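Local coordinates for protein AgaA (Rhizobium radiobacter, PDB 6HLX) that binds the opine agropinic acid as the periplasmic substrate-binding component of an ABC transporter that imports it into the bacterium, at residues S121-A126 / G420-D425. Numbering follows the deposited sequence.
Sequences STPSVA and GRATVD. With EDO (1,2-ethanediol), chain B.
Arg421, Val125 and Pro123 bury the most surface where the loop between strand 115-120 and helix 127-131 lies against the C-terminal end of helix 411-422, a worked example of how a helix end can spend a late carbonyl on a partner nearly 300 residues distant in sequence. This is plain structural packing, away from the zinc sites and the agropinic acid pocket. The carbonyl of Arg421 accepts a hydrogen bond from the backbone of Val125, N to O 2.9 Å, in the carbonyl plane and fairly straight at 161°. The same oxygen also receives a CA-H...O contact from Ser124, 3.3 Å from CA to O.

Val125 packs beside this bond. Both its methyls touch the accepting oxygen from one side, CG2 lying 3.5 Å from Arg421 O, while CG1, anti to its own carbonyl carbon (chi1 -63°), reaches on to Val424 CG2 at 4.0 Å. Pro123 packs its ring carbons on Ala422, CB to CB 3.9 Å.

The side chain of Arg421 runs alongside Ser124 with its methylene part, CG standing 3.4 Å from Ser124 OG. That hydroxyl oxygen accepts from Ala126 N and so caps the turn leading into helix 127-131. The arginine chain turns about its CG-CD bond (chi3 -65°), and NH1 donates to a water that in turn donates to Pro123 O and is also bonded to Thr122 OG1. The guanidinium group has further partners: salt bridges to Asp418 and Asp387, and a hydrogen bond to Ser390.

One direct backbone bond, apolar contacts and a water bridge thus join the segments without a direct salt bridge; Asp418 and Asp387 probably balance much of the arginine's charge, with a bound acetate, probably from the crystallisation liquor, close by, while its methylenes lie along Ser124 and its carbonyl group meets Val125.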
ATOM      1  N   SER A 121     -13.587   9.662  18.461  1.00 21.50           N
ATOM      2  CA  SER A 121     -14.985  10.079  18.431  1.00 21.62           C
ATOM      3  C   SER A 121     -15.888   8.837  18.269  1.00 26.87           C
ATOM      4  O   SER A 121     -17.033   8.844  18.728  1.00 27.58           O
ATOM      5  CB  SER A 121     -15.211  11.106  17.319  1.00 24.32           C
ATOM      6  OG  SER A 121     -14.623  10.681  16.097  1.00 29.54           O
ATOM      7  N   THR A 122     -15.373   7.776  17.583  1.00 23.88           N
ATOM      8  CA  THR A 122     -16.070   6.487  17.412  1.00 22.89           C
ATOM      9  C   THR A 122     -15.047   5.363  17.672  1.00 26.31           C
ATOM     10  O   THR A 122     -13.873   5.551  17.357  1.00 25.53           O
ATOM     11  CB  THR A 122     -16.699   6.352  15.999  1.00 31.42           C
ATOM     12  OG1 THR A 122     -15.700   6.572  14.991  1.00 31.89           O
ATOM     13  CG2 THR A 122     -17.905   7.284  15.787  1.00 31.76           C
ATOM     14  N   PRO A 123     -15.455   4.186  18.191  1.00 23.78           N
ATOM     15  CA  PRO A 123     -14.458   3.132  18.470  1.00 22.96           C
ATOM     16  C   PRO A 123     -13.791   2.567  17.237  1.00 26.48           C
ATOM     17  O   PRO A 123     -14.386   2.551  16.151  1.00 25.34           O
ATOM     18  CB  PRO A 123     -15.265   2.036  19.160  1.00 25.26           C
ATOM     19  CG  PRO A 123     -16.539   2.679  19.602  1.00 29.72           C
ATOM     20  CD  PRO A 123     -16.811   3.774  18.625  1.00 25.36           C
ATOM     21  N   SER A 124     -12.540   2.111  17.405  1.00 22.61           N
ATOM     22  CA  SER A 124     -11.821   1.459  16.317  1.00 21.57           C
ATOM     23  C   SER A 124     -10.839   0.434  16.852  1.00 24.63           C
ATOM     24  O   SER A 124      -9.771   0.792  17.390  1.00 23.41           O
ATOM     25  CB  SER A 124     -11.103   2.452  15.416  1.00 24.63           C
ATOM     26  OG  SER A 124     -10.453   1.713  14.392  1.00 28.85           O
ATOM     27  N   VAL A 125     -11.155  -0.845  16.615  1.00 21.00           N
ATOM     28  CA  VAL A 125     -10.245  -1.946  16.970  1.00 20.38           C
ATOM     29  C   VAL A 125      -9.055  -1.994  15.949  1.00 23.80           C
ATOM     30  O   VAL A 125      -8.154  -2.819  16.113  1.00 24.45           O
ATOM     31  CB  VAL A 125     -10.996  -3.307  17.002  1.00 24.33           C
ATOM     32  CG1 VAL A 125     -12.077  -3.309  18.089  1.00 24.82           C
ATOM     33  CG2 VAL A 125     -11.587  -3.645  15.624  1.00 23.90           C
ATOM     34  N   ALA A 126      -9.087  -1.152  14.889  1.00 20.52           N
ATOM     35  CA  ALA A 126      -8.037  -1.120  13.853  1.00 20.49           C
ATOM     36  C   ALA A 126      -7.083   0.077  13.998  1.00 22.54           C
ATOM     37  O   ALA A 126      -6.158   0.213  13.200  1.00 22.31           O
ATOM     38  CB  ALA A 126      -8.676  -1.096  12.478  1.00 21.87           C
ATOM     39  N   GLY A 420     -18.450  -2.947  12.312  1.00 21.86           N
ATOM     40  CA  GLY A 420     -17.350  -3.907  12.283  1.00 21.71           C
ATOM     41  C   GLY A 420     -16.144  -3.437  13.071  1.00 24.34           C
ATOM     42  O   GLY A 420     -15.515  -4.226  13.775  1.00 24.46           O
ATOM     43  N   ARG A 421     -15.810  -2.127  12.951  1.00 21.58           N
ATOM     44  CA  ARG A 421     -14.660  -1.491  13.613  1.00 22.60           C
ATOM     45  C   ARG A 421     -14.884  -1.271  15.108  1.00 26.51           C
ATOM     46  O   ARG A 421     -13.922  -1.107  15.846  1.00 24.18           O
ATOM     47  CB  ARG A 421     -14.457  -0.100  12.989  1.00 24.71           C
ATOM     48  CG  ARG A 421     -13.025   0.253  12.688  1.00 33.64           C
ATOM     49  CD  ARG A 421     -12.988   1.660  12.083  1.00 28.73           C
ATOM     50  NE  ARG A 421     -13.659   1.723  10.778  1.00 23.70           N
ATOM     51  CZ  ARG A 421     -14.776   2.401  10.532  1.00 28.70           C
ATOM     52  NH1 ARG A 421     -15.365   3.101  11.498  1.00 24.04           N
ATOM     53  NH2 ARG A 421     -15.290   2.422   9.308  1.00 22.28           N
ATOM     54  N   ALA A 422     -16.149  -1.209  15.543  1.00 23.37           N
ATOM     55  CA  ALA A 422     -16.526  -0.934  16.933  1.00 25.14           C
ATOM     56  C   ALA A 422     -16.765  -2.199  17.755  1.00 30.99           C
ATOM     57  O   ALA A 422     -16.874  -2.129  18.982  1.00 31.68           O
ATOM     58  CB  ALA A 422     -17.777  -0.061  16.960  1.00 26.20           C
ATOM     59  N   THR A 423     -16.871  -3.338  17.080  1.00 26.56           N
ATOM     60  CA  THR A 423     -17.168  -4.618  17.709  1.00 27.07           C
ATOM     61  C   THR A 423     -15.871  -5.308  18.009  1.00 30.32           C
ATOM     62  O   THR A 423     -15.058  -5.513  17.117  1.00 29.44           O
ATOM     63  CB  THR A 423     -18.112  -5.427  16.799  1.00 28.53           C
ATOM     64  OG1 THR A 423     -19.302  -4.667  16.616  1.00 27.58           O
ATOM     65  CG2 THR A 423     -18.462  -6.789  17.389  1.00 30.09           C
ATOM     66  N   VAL A 424     -15.649  -5.630  19.293  1.00 29.05           N
ATOM     67  CA  VAL A 424     -14.397  -6.244  19.703  1.00 28.69           C
ATOM     68  C   VAL A 424     -14.433  -7.746  19.437  1.00 32.79           C
ATOM     69  O   VAL A 424     -13.488  -8.254  18.853  1.00 33.33           O
ATOM     70  CB  VAL A 424     -13.984  -5.875  21.153  1.00 33.03           C
ATOM     71  CG1 VAL A 424     -12.573  -6.393  21.467  1.00 32.60           C
ATOM     72  CG2 VAL A 424     -14.059  -4.353  21.377  1.00 32.44           C
ATOM     73  N   ASP A 425     -15.523  -8.437  19.826  1.00 30.89           N
ATOM     74  CA  ASP A 425     -15.696  -9.885  19.633  1.00 31.25           C
ATOM     75  C   ASP A 425     -15.691 -10.316  18.163  1.00 33.73           C
ATOM     76  O   ASP A 425     -16.632  -9.989  17.434  1.00 31.63           O
ATOM     77  CB  ASP A 425     -16.976 -10.363  20.337  1.00 34.53           C
ATOM     78  CG  ASP A 425     -17.256 -11.857  20.279  1.00 48.91           C
ATOM     79  OD1 ASP A 425     -16.368 -12.615  19.826  1.00 48.58           O
ATOM     80  OD2 ASP A 425     -18.364 -12.266  20.688  1.00 57.36           O
TER
HETATM   81  C1  EDO B 629     -17.643  -5.204  21.770  1.00 49.17           C
HETATM   82  O1  EDO B 629     -18.448  -4.091  21.478  1.00 52.42           O
HETATM   83  C2  EDO B 629     -18.392  -6.494  21.413  1.00 47.53           C
HETATM   84  O2  EDO B 629     -17.527  -7.555  21.683  1.00 43.85           O
HETATM   85  O   HOH W   1     -14.209   4.324  13.959  1.00 35.98           O